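Long-range contacts in protein with a SET domain within carboxy region (Cryptosporidium parvum, PDB 4LDG), which is probably a histone H4K20 methyltransferase of the SET8 type, seen here through its C-terminal part, which carries the SET domain: residues K168-K179 with Y196-D207; K226-V234 with L243-I251. All blocks are in the same frame, centred on the assembly; numbering follows the deposited sequence. Where two conformers were deposited one is given.

In the fold
Both contacts lie within the SET domain and follow one another along the chain, contact 1 being complete before contact 2 begins. Their centres are about 20 Å apart. Contact 1 is the more peripheral, about 18 Å from the centre of the chain; it joins strand 170-172 and the start of helix 175-187 to the hairpin of strands 194-199 and 202-207. Contact 2, about 9 Å from that centre, is the hairpin of strands 230-237 and 240-247, whose second strand also pairs with strand 163-166. The two small antiparallel sheets touch where Phe197, Ala199 and Ile206 pack on Val234 and Leu243, an apolar seam within the domain.

Contact 1. Residues K168-K179 with Y196-D207; sequences KGNLITQLNEAK and YFKANDKNYCID
Ile172 and Cys205 form an antiparallel hydrogen-bonded pair, gripped by Ile172 N to Cys205 O at 2.7 Å and by the return bond from Cys205 N to Ile172 O. Asn170, two residues before Ile172, pairs in the same way with Asp207, and a water links Asn170 ND2 to Asp207 OD2. That carboxylate oxygen also bonds Tyr185, so water and phenol together restrain it.

Tyr196 can be followed from CB outward. Its chi1 of -66° sets CG beside the backbone N and carries the ring toward helix 175-179. CD1 and CE1 meet Leu175 CD2, which comes in at the ring edge, CE1 lying 3.8 Å from it. CE1 also touches Ala178 CB at 3.6 Å. One face receives Cys205 SG, 3.7 Å above the plane and over the ring centre. In one of its two conformers Lys179 brings NZ to 4.4 Å from the ring centroid, a doubtful, off-centre cation-pi contact. At the tip, OH rests against Ala178 CB and hydrogen-bonds Glu182 one turn further along the helix.

Leu171 packs through its CD1, which reaches Tyr204 CD1 at 3.8 Å and Ile206 CG1 at 3.9 Å. Thr173 CG2 abuts the edge of the Tyr204 ring. Gly169 CA passes 3.6 Å from Ile206 CG2.

Strand 170-172 thus edges a three-stranded antiparallel sheet whose hairpin closes in a type I' turn, while the following helix packs over its Tyr196-Cys205 face, one of the small beta units of the SET domain.

Contact 2. Residues K226-V234 with L243-I251; sequences KNPNIITKV and LFFVSKRDI
Ile230 and Thr232 pack closely against the Phe245 ring. Ile230 CD1 sits 3.3 Å above the plane of that ring, offset toward its rim, in a CH-pi contact. A chi1 of 64° places Ile230 CG1 between the backbone N and the carbonyl carbon and so sends CD1 over the ring. Thr232 runs beside Phe245 on the same face of the sheet, and its CG2 approaches Phe245 CE1 to 3.4 Å. Phe259 meets the same phenylalanine edge-to-face, and Tyr167 and Ile221 also touch it.

Between the strands, Ile231 pairs with Val246 and Lys233 with Phe244, each through two backbone hydrogen bonds. Lys233 CB covers a face of the Phe244 ring, 4.0 Å from its centroid, while Tyr128 and Phe163 meet this ring from the rest of the fold. Toward the turn of the hairpin, Leu243 CD1 meets Val234 CG2 at 3.7 Å.

The other end is looser and more polar. Lys248 N bonds Asn229 O at 2.9 Å, extending the pairing past the strand ends. The exposed Lys248 chain lies across Ile231, CG 3.6 Å from Ile231 CG2, and bends at chi3; a water donates to Pro228 O and accepts a weak bond from Lys248 NZ. Arg249 turns a guanidinium face to Asn229 CB, its plane 71° from that of the Asn229 amide, and forms a salt bridge with Glu255. The amide of Asn229 is itself buried and bonded to Leu258 N and Glu256 O.

Backbone bonds therefore fix the register and apolar side chains pack on both faces of the hairpin, whereas charged groups lie at the Lys248-Arg249 end and, on the strand, at Lys233, whose chain leads away from Phe244; these residues lend the hairpin mainly their aliphatic and flat surfaces.

Contact 1. Residues K168-K179 with Y196-D207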
# COMPACT_ATOMS: atom_id res chain seq x y z
N LYS A 168 -0.62 -6.51 2.00
CA LYS A 168 -0.86 -7.34 3.18
C LYS A 168 -1.46 -8.70 2.89
O LYS A 168 -2.25 -8.85 1.96
CB LYS A 168 -1.82 -6.60 4.11
CG LYS A 168 -1.19 -5.38 4.74
CD LYS A 168 -2.21 -4.53 5.46
CE LYS A 168 -1.49 -3.65 6.44
NZ LYS A 168 -2.32 -2.47 6.81
N GLY A 169 -1.15 -9.67 3.73
CA GLY A 169 -1.71 -11.02 3.57
C GLY A 169 -1.04 -11.89 4.59
O GLY A 169 -0.38 -11.36 5.45
N ASN A 170 -1.19 -13.21 4.48
CA ASN A 170 -0.40 -14.16 5.27
C ASN A 170 0.90 -14.46 4.57
O ASN A 170 0.92 -14.91 3.41
CB ASN A 170 -1.15 -15.48 5.49
CG ASN A 170 -2.51 -15.29 6.14
OD1 ASN A 170 -2.66 -14.49 7.06
ND2 ASN A 170 -3.50 -16.04 5.66
N LEU A 171 2.00 -14.27 5.28
CA LEU A 171 3.31 -14.45 4.73
C LEU A 171 3.63 -15.92 4.82
O LEU A 171 3.48 -16.51 5.87
CB LEU A 171 4.34 -13.64 5.51
CG LEU A 171 5.79 -13.84 5.03
CD1 LEU A 171 6.00 -13.21 3.66
CD2 LEU A 171 6.79 -13.30 6.04
N ILE A 172 4.08 -16.51 3.72
CA ILE A 172 4.38 -17.93 3.73
C ILE A 172 5.83 -18.09 3.40
O ILE A 172 6.31 -17.57 2.40
CB ILE A 172 3.49 -18.71 2.75
CG1 ILE A 172 2.06 -18.76 3.31
CG2 ILE A 172 4.04 -20.11 2.52
CD1 ILE A 172 1.02 -18.95 2.23
N THR A 173 6.53 -18.82 4.26
CA THR A 173 7.98 -18.94 4.16
C THR A 173 8.39 -20.30 3.59
O THR A 173 9.49 -20.42 3.06
CB THR A 173 8.65 -18.65 5.53
OG1 THR A 173 8.08 -19.47 6.56
CG2 THR A 173 8.41 -17.19 5.95
N GLN A 174 7.52 -21.31 3.70
CA GLN A 174 7.74 -22.63 3.09
C GLN A 174 6.96 -22.70 1.77
O GLN A 174 5.72 -22.69 1.76
CB GLN A 174 7.29 -23.75 4.06
CG GLN A 174 8.28 -24.07 5.18
N LEU A 175 7.68 -22.74 0.65
CA LEU A 175 7.04 -22.67 -0.68
C LEU A 175 6.21 -23.90 -1.05
O LEU A 175 5.30 -23.79 -1.88
CB LEU A 175 8.06 -22.40 -1.78
CG LEU A 175 8.54 -20.96 -2.03
CD1 LEU A 175 9.27 -20.90 -3.37
CD2 LEU A 175 7.40 -19.94 -1.98
N ASN A 176 6.49 -25.07 -0.47
CA ASN A 176 5.59 -26.20 -0.67
C ASN A 176 4.18 -25.97 -0.08
O ASN A 176 3.19 -26.47 -0.63
CB ASN A 176 6.21 -27.54 -0.20
CG ASN A 176 6.71 -27.49 1.25
OD1 ASN A 176 7.46 -26.59 1.64
ND2 ASN A 176 6.33 -28.50 2.04
N GLU A 177 4.07 -25.19 1.01
CA GLU A 177 2.76 -24.77 1.54
C GLU A 177 2.01 -23.87 0.56
O GLU A 177 0.80 -24.01 0.38
CB GLU A 177 2.86 -24.00 2.86
CG GLU A 177 3.24 -24.82 4.07
CD GLU A 177 3.42 -23.97 5.34
OE1 GLU A 177 3.12 -22.73 5.31
OE2 GLU A 177 3.86 -24.55 6.37
N ALA A 178 2.75 -22.95 -0.08
CA ALA A 178 2.17 -22.01 -1.03
C ALA A 178 1.62 -22.70 -2.28
O ALA A 178 0.50 -22.44 -2.70
CB ALA A 178 3.19 -20.96 -1.41
N LYS A 179 2.42 -23.58 -2.86
CA LYS A 179 1.96 -24.31 -4.02
C LYS A 179 0.73 -25.17 -3.70
O LYS A 179 -0.22 -25.21 -4.51
CB LYS A 179 3.10 -25.12 -4.65
CG LYS A 179 3.82 -24.37 -5.78
CD LYS A 179 4.78 -23.30 -5.28
CE LYS A 179 5.70 -22.82 -6.40
NZ LYS A 179 5.02 -22.01 -7.44
N TYR A 196 4.20 -14.18 -5.06
CA TYR A 196 5.55 -14.75 -4.92
C TYR A 196 6.59 -13.68 -5.24
O TYR A 196 6.46 -13.01 -6.26
CB TYR A 196 5.79 -15.94 -5.87
CG TYR A 196 4.94 -17.18 -5.59
CD1 TYR A 196 5.30 -18.10 -4.60
CD2 TYR A 196 3.76 -17.42 -6.28
CE1 TYR A 196 4.52 -19.21 -4.31
CE2 TYR A 196 2.99 -18.55 -6.01
CZ TYR A 196 3.38 -19.44 -5.02
OH TYR A 196 2.61 -20.57 -4.75
N PHE A 197 7.62 -13.59 -4.39
CA PHE A 197 8.76 -12.70 -4.56
C PHE A 197 10.00 -13.23 -3.83
O PHE A 197 9.93 -14.14 -2.98
CB PHE A 197 8.47 -11.27 -4.04
CG PHE A 197 8.18 -11.18 -2.56
CD1 PHE A 197 9.13 -10.70 -1.66
CD2 PHE A 197 6.94 -11.57 -2.06
CE1 PHE A 197 8.85 -10.61 -0.31
CE2 PHE A 197 6.66 -11.51 -0.71
CZ PHE A 197 7.62 -11.02 0.17
N LYS A 198 11.15 -12.67 -4.20
CA LYS A 198 12.42 -12.96 -3.55
C LYS A 198 12.90 -11.70 -2.82
O LYS A 198 12.91 -10.61 -3.41
CB LYS A 198 13.44 -13.38 -4.60
CG LYS A 198 14.73 -13.96 -4.02
CD LYS A 198 15.76 -14.26 -5.12
CE LYS A 198 16.55 -15.55 -4.86
NZ LYS A 198 15.77 -16.79 -5.16
N ALA A 199 13.26 -11.84 -1.55
CA ALA A 199 13.92 -10.76 -0.79
C ALA A 199 14.93 -11.33 0.19
O ALA A 199 14.68 -12.38 0.80
CB ALA A 199 12.88 -9.94 -0.02
N ASN A 200 16.06 -10.64 0.39
CA ASN A 200 17.06 -11.06 1.37
C ASN A 200 17.55 -12.47 1.04
O ASN A 200 17.77 -13.28 1.93
CB ASN A 200 16.48 -11.02 2.80
CG ASN A 200 17.49 -10.58 3.86
OD1 ASN A 200 18.14 -9.54 3.71
ND2 ASN A 200 17.60 -11.34 4.94
N ASP A 201 17.67 -12.76 -0.26
CA ASP A 201 18.10 -14.07 -0.79
C ASP A 201 17.18 -15.25 -0.42
O ASP A 201 17.61 -16.42 -0.47
CB ASP A 201 19.57 -14.36 -0.40
N LYS A 202 15.93 -14.95 -0.08
CA LYS A 202 14.94 -15.98 0.28
C LYS A 202 13.64 -15.82 -0.53
O LYS A 202 13.28 -14.71 -0.91
CB LYS A 202 14.66 -15.90 1.78
CG LYS A 202 13.76 -16.98 2.35
CD LYS A 202 13.70 -16.92 3.87
CE LYS A 202 13.08 -18.17 4.49
NZ LYS A 202 11.77 -18.57 3.89
N ASN A 203 12.97 -16.93 -0.81
CA ASN A 203 11.71 -16.91 -1.54
C ASN A 203 10.55 -16.86 -0.59
O ASN A 203 10.50 -17.60 0.38
CB ASN A 203 11.57 -18.16 -2.42
CG ASN A 203 12.61 -18.22 -3.52
OD1 ASN A 203 12.93 -17.20 -4.15
ND2 ASN A 203 13.15 -19.40 -3.74
N TYR A 204 9.61 -15.96 -0.87
CA TYR A 204 8.43 -15.81 -0.03
C TYR A 204 7.18 -15.81 -0.89
O TYR A 204 7.23 -15.68 -2.13
CB TYR A 204 8.49 -14.50 0.75
CG TYR A 204 9.63 -14.34 1.78
CD1 TYR A 204 9.45 -14.69 3.10
CD2 TYR A 204 10.84 -13.78 1.42
CE1 TYR A 204 10.47 -14.51 4.05
CE2 TYR A 204 11.86 -13.60 2.35
CZ TYR A 204 11.68 -13.96 3.66
OH TYR A 204 12.70 -13.78 4.58
N CYS A 205 6.05 -15.97 -0.23
CA CYS A 205 4.78 -15.75 -0.87
C CYS A 205 3.86 -15.04 0.11
O CYS A 205 3.78 -15.42 1.27
CB CYS A 205 4.17 -17.07 -1.31
SG CYS A 205 2.60 -16.83 -2.19
N ILE A 206 3.18 -13.99 -0.35
CA ILE A 206 2.13 -13.39 0.44
C ILE A 206 0.80 -13.81 -0.13
O ILE A 206 0.47 -13.48 -1.28
CB ILE A 206 2.23 -11.87 0.51
CG1 ILE A 206 3.44 -11.47 1.37
CG2 ILE A 206 0.99 -11.29 1.17
CD1 ILE A 206 3.98 -10.08 1.09
N ASP A 207 0.04 -14.56 0.68
CA ASP A 207 -1.29 -15.00 0.32
C ASP A 207 -2.33 -14.04 0.88
O ASP A 207 -2.62 -14.09 2.06
CB ASP A 207 -1.58 -16.42 0.85
CG ASP A 207 -2.92 -16.94 0.39
OD1 ASP A 207 -3.55 -16.23 -0.42
OD2 ASP A 207 -3.38 -18.03 0.84
O HOH W 1 -2.77 -18.32 3.54

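Contact 2. Residues K226-V234 with L243-I251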
# COMPACT_ATOMS: atom_id res chain seq x y z
N LYS A 226 1.75 -2.22 -19.85
CA LYS A 226 1.99 -1.05 -20.66
C LYS A 226 1.88 0.22 -19.85
O LYS A 226 2.60 1.17 -20.12
CB LYS A 226 0.99 -1.00 -21.83
CG LYS A 226 1.17 0.22 -22.72
CD LYS A 226 0.37 0.15 -24.02
CE LYS A 226 0.75 1.31 -24.94
NZ LYS A 226 0.10 1.18 -26.27
N ASN A 227 0.98 0.27 -18.89
CA ASN A 227 0.72 1.54 -18.20
C ASN A 227 0.71 1.49 -16.68
O ASN A 227 -0.11 2.16 -16.04
CB ASN A 227 -0.61 2.09 -18.69
CG ASN A 227 -0.59 2.37 -20.16
OD1 ASN A 227 0.23 3.16 -20.63
ND2 ASN A 227 -1.48 1.70 -20.91
N PRO A 228 1.65 0.74 -16.08
CA PRO A 228 1.61 0.70 -14.61
C PRO A 228 1.98 2.04 -14.05
O PRO A 228 2.75 2.79 -14.68
CB PRO A 228 2.65 -0.34 -14.26
CG PRO A 228 3.62 -0.29 -15.38
CD PRO A 228 2.87 0.11 -16.61
N ASN A 229 1.44 2.34 -12.87
CA ASN A 229 1.84 3.58 -12.22
C ASN A 229 2.38 3.42 -10.82
O ASN A 229 2.69 4.41 -10.18
CB ASN A 229 0.73 4.60 -12.26
CG ASN A 229 -0.55 4.11 -11.63
OD1 ASN A 229 -0.57 3.13 -10.89
ND2 ASN A 229 -1.63 4.82 -11.91
N ILE A 230 2.51 2.16 -10.36
CA ILE A 230 3.16 1.84 -9.11
C ILE A 230 4.12 0.67 -9.31
O ILE A 230 4.02 -0.05 -10.28
CB ILE A 230 2.18 1.51 -8.01
CG1 ILE A 230 1.38 0.25 -8.34
CG2 ILE A 230 1.23 2.67 -7.80
CD1 ILE A 230 0.37 -0.08 -7.26
N ILE A 231 5.07 0.55 -8.38
CA ILE A 231 6.03 -0.54 -8.33
C ILE A 231 6.16 -1.02 -6.88
O ILE A 231 5.74 -0.35 -5.96
CB ILE A 231 7.43 -0.10 -8.79
CG1 ILE A 231 7.94 1.09 -7.98
CG2 ILE A 231 7.41 0.26 -10.26
CD1 ILE A 231 9.40 1.42 -8.27
N THR A 232 6.79 -2.17 -6.68
CA THR A 232 6.95 -2.71 -5.34
C THR A 232 8.35 -2.50 -4.77
O THR A 232 9.32 -2.29 -5.50
CB THR A 232 6.61 -4.21 -5.30
OG1 THR A 232 7.26 -4.85 -6.38
CG2 THR A 232 5.11 -4.41 -5.42
N LYS A 233 8.41 -2.53 -3.46
CA LYS A 233 9.64 -2.47 -2.71
C LYS A 233 9.44 -3.35 -1.50
O LYS A 233 8.32 -3.69 -1.16
CB LYS A 233 9.94 -1.02 -2.31
CG LYS A 233 10.54 -0.26 -3.47
CD LYS A 233 10.89 1.16 -3.09
CE LYS A 233 11.49 1.94 -4.28
NZ LYS A 233 12.35 1.14 -5.20
N VAL A 234 10.54 -3.75 -0.88
CA VAL A 234 10.48 -4.56 0.33
C VAL A 234 11.38 -3.93 1.38
O VAL A 234 12.45 -3.45 1.05
CB VAL A 234 10.93 -6.03 0.09
CG1 VAL A 234 11.02 -6.78 1.41
CG2 VAL A 234 9.93 -6.75 -0.79
N LEU A 243 6.10 -6.02 2.10
CA LEU A 243 6.03 -5.68 0.69
C LEU A 243 5.02 -4.55 0.52
O LEU A 243 3.89 -4.62 1.05
CB LEU A 243 5.60 -6.93 -0.11
CG LEU A 243 5.35 -6.87 -1.63
CD1 LEU A 243 6.65 -6.62 -2.39
CD2 LEU A 243 4.70 -8.16 -2.10
N PHE A 244 5.42 -3.53 -0.24
CA PHE A 244 4.60 -2.34 -0.41
C PHE A 244 4.77 -1.70 -1.77
O PHE A 244 5.79 -1.92 -2.49
CB PHE A 244 4.84 -1.28 0.71
CG PHE A 244 6.25 -0.71 0.74
CD1 PHE A 244 6.53 0.54 0.23
CD2 PHE A 244 7.29 -1.42 1.31
CE1 PHE A 244 7.82 1.06 0.26
CE2 PHE A 244 8.58 -0.92 1.35
CZ PHE A 244 8.85 0.32 0.83
N PHE A 245 3.76 -0.89 -2.11
CA PHE A 245 3.73 -0.17 -3.36
C PHE A 245 4.17 1.27 -3.15
O PHE A 245 3.85 1.89 -2.14
CB PHE A 245 2.31 -0.15 -3.88
CG PHE A 245 1.82 -1.48 -4.35
CD1 PHE A 245 2.38 -2.08 -5.45
CD2 PHE A 245 0.75 -2.11 -3.71
CE1 PHE A 245 1.89 -3.28 -5.91
CE2 PHE A 245 0.27 -3.30 -4.16
CZ PHE A 245 0.84 -3.89 -5.27
N VAL A 246 4.94 1.79 -4.10
CA VAL A 246 5.20 3.22 -4.18
C VAL A 246 4.87 3.69 -5.58
O VAL A 246 4.92 2.91 -6.51
CB VAL A 246 6.65 3.58 -3.83
CG1 VAL A 246 6.97 3.12 -2.42
CG2 VAL A 246 7.63 2.96 -4.79
N SER A 247 4.51 4.95 -5.72
CA SER A 247 4.12 5.50 -7.01
C SER A 247 5.33 5.74 -7.89
O SER A 247 6.38 6.13 -7.41
CB SER A 247 3.38 6.81 -6.80
OG SER A 247 4.20 7.73 -6.09
N LYS A 248 5.18 5.53 -9.19
CA LYS A 248 6.25 5.78 -10.14
C LYS A 248 6.25 7.22 -10.60
O LYS A 248 7.21 7.68 -11.22
CB LYS A 248 6.06 4.95 -11.39
CG LYS A 248 5.96 3.46 -11.15
CD LYS A 248 5.87 2.76 -12.49
CE LYS A 248 7.08 3.06 -13.33
NZ LYS A 248 7.21 1.98 -14.31
N ARG A 249 5.16 7.92 -10.32
CA ARG A 249 5.00 9.28 -10.76
C ARG A 249 3.81 9.85 -10.01
O ARG A 249 3.14 9.16 -9.26
CB ARG A 249 4.75 9.30 -12.27
CG ARG A 249 3.61 8.40 -12.70
CD ARG A 249 3.04 8.82 -14.03
NE ARG A 249 2.00 7.91 -14.50
CZ ARG A 249 0.69 7.97 -14.19
NH1 ARG A 249 0.20 8.92 -13.41
NH2 ARG A 249 -0.13 7.06 -14.70
N ASP A 250 3.54 11.12 -10.22
CA ASP A 250 2.33 11.72 -9.72
C ASP A 250 1.14 10.99 -10.31
O ASP A 250 1.05 10.86 -11.50
CB ASP A 250 2.29 13.21 -10.08
CG ASP A 250 3.30 14.06 -9.27
OD1 ASP A 250 4.11 13.51 -8.50
OD2 ASP A 250 3.27 15.31 -9.40
N ILE A 251 0.29 10.46 -9.44
CA ILE A 251 -0.96 9.83 -9.81
C ILE A 251 -2.05 10.83 -9.39
O ILE A 251 -2.13 11.19 -8.21
CB ILE A 251 -1.14 8.51 -9.05
CG1 ILE A 251 -0.01 7.53 -9.38
CG2 ILE A 251 -2.47 7.85 -9.37
CD1 ILE A 251 -0.09 6.25 -8.59
O HOH W 2 4.83 3.20 -16.36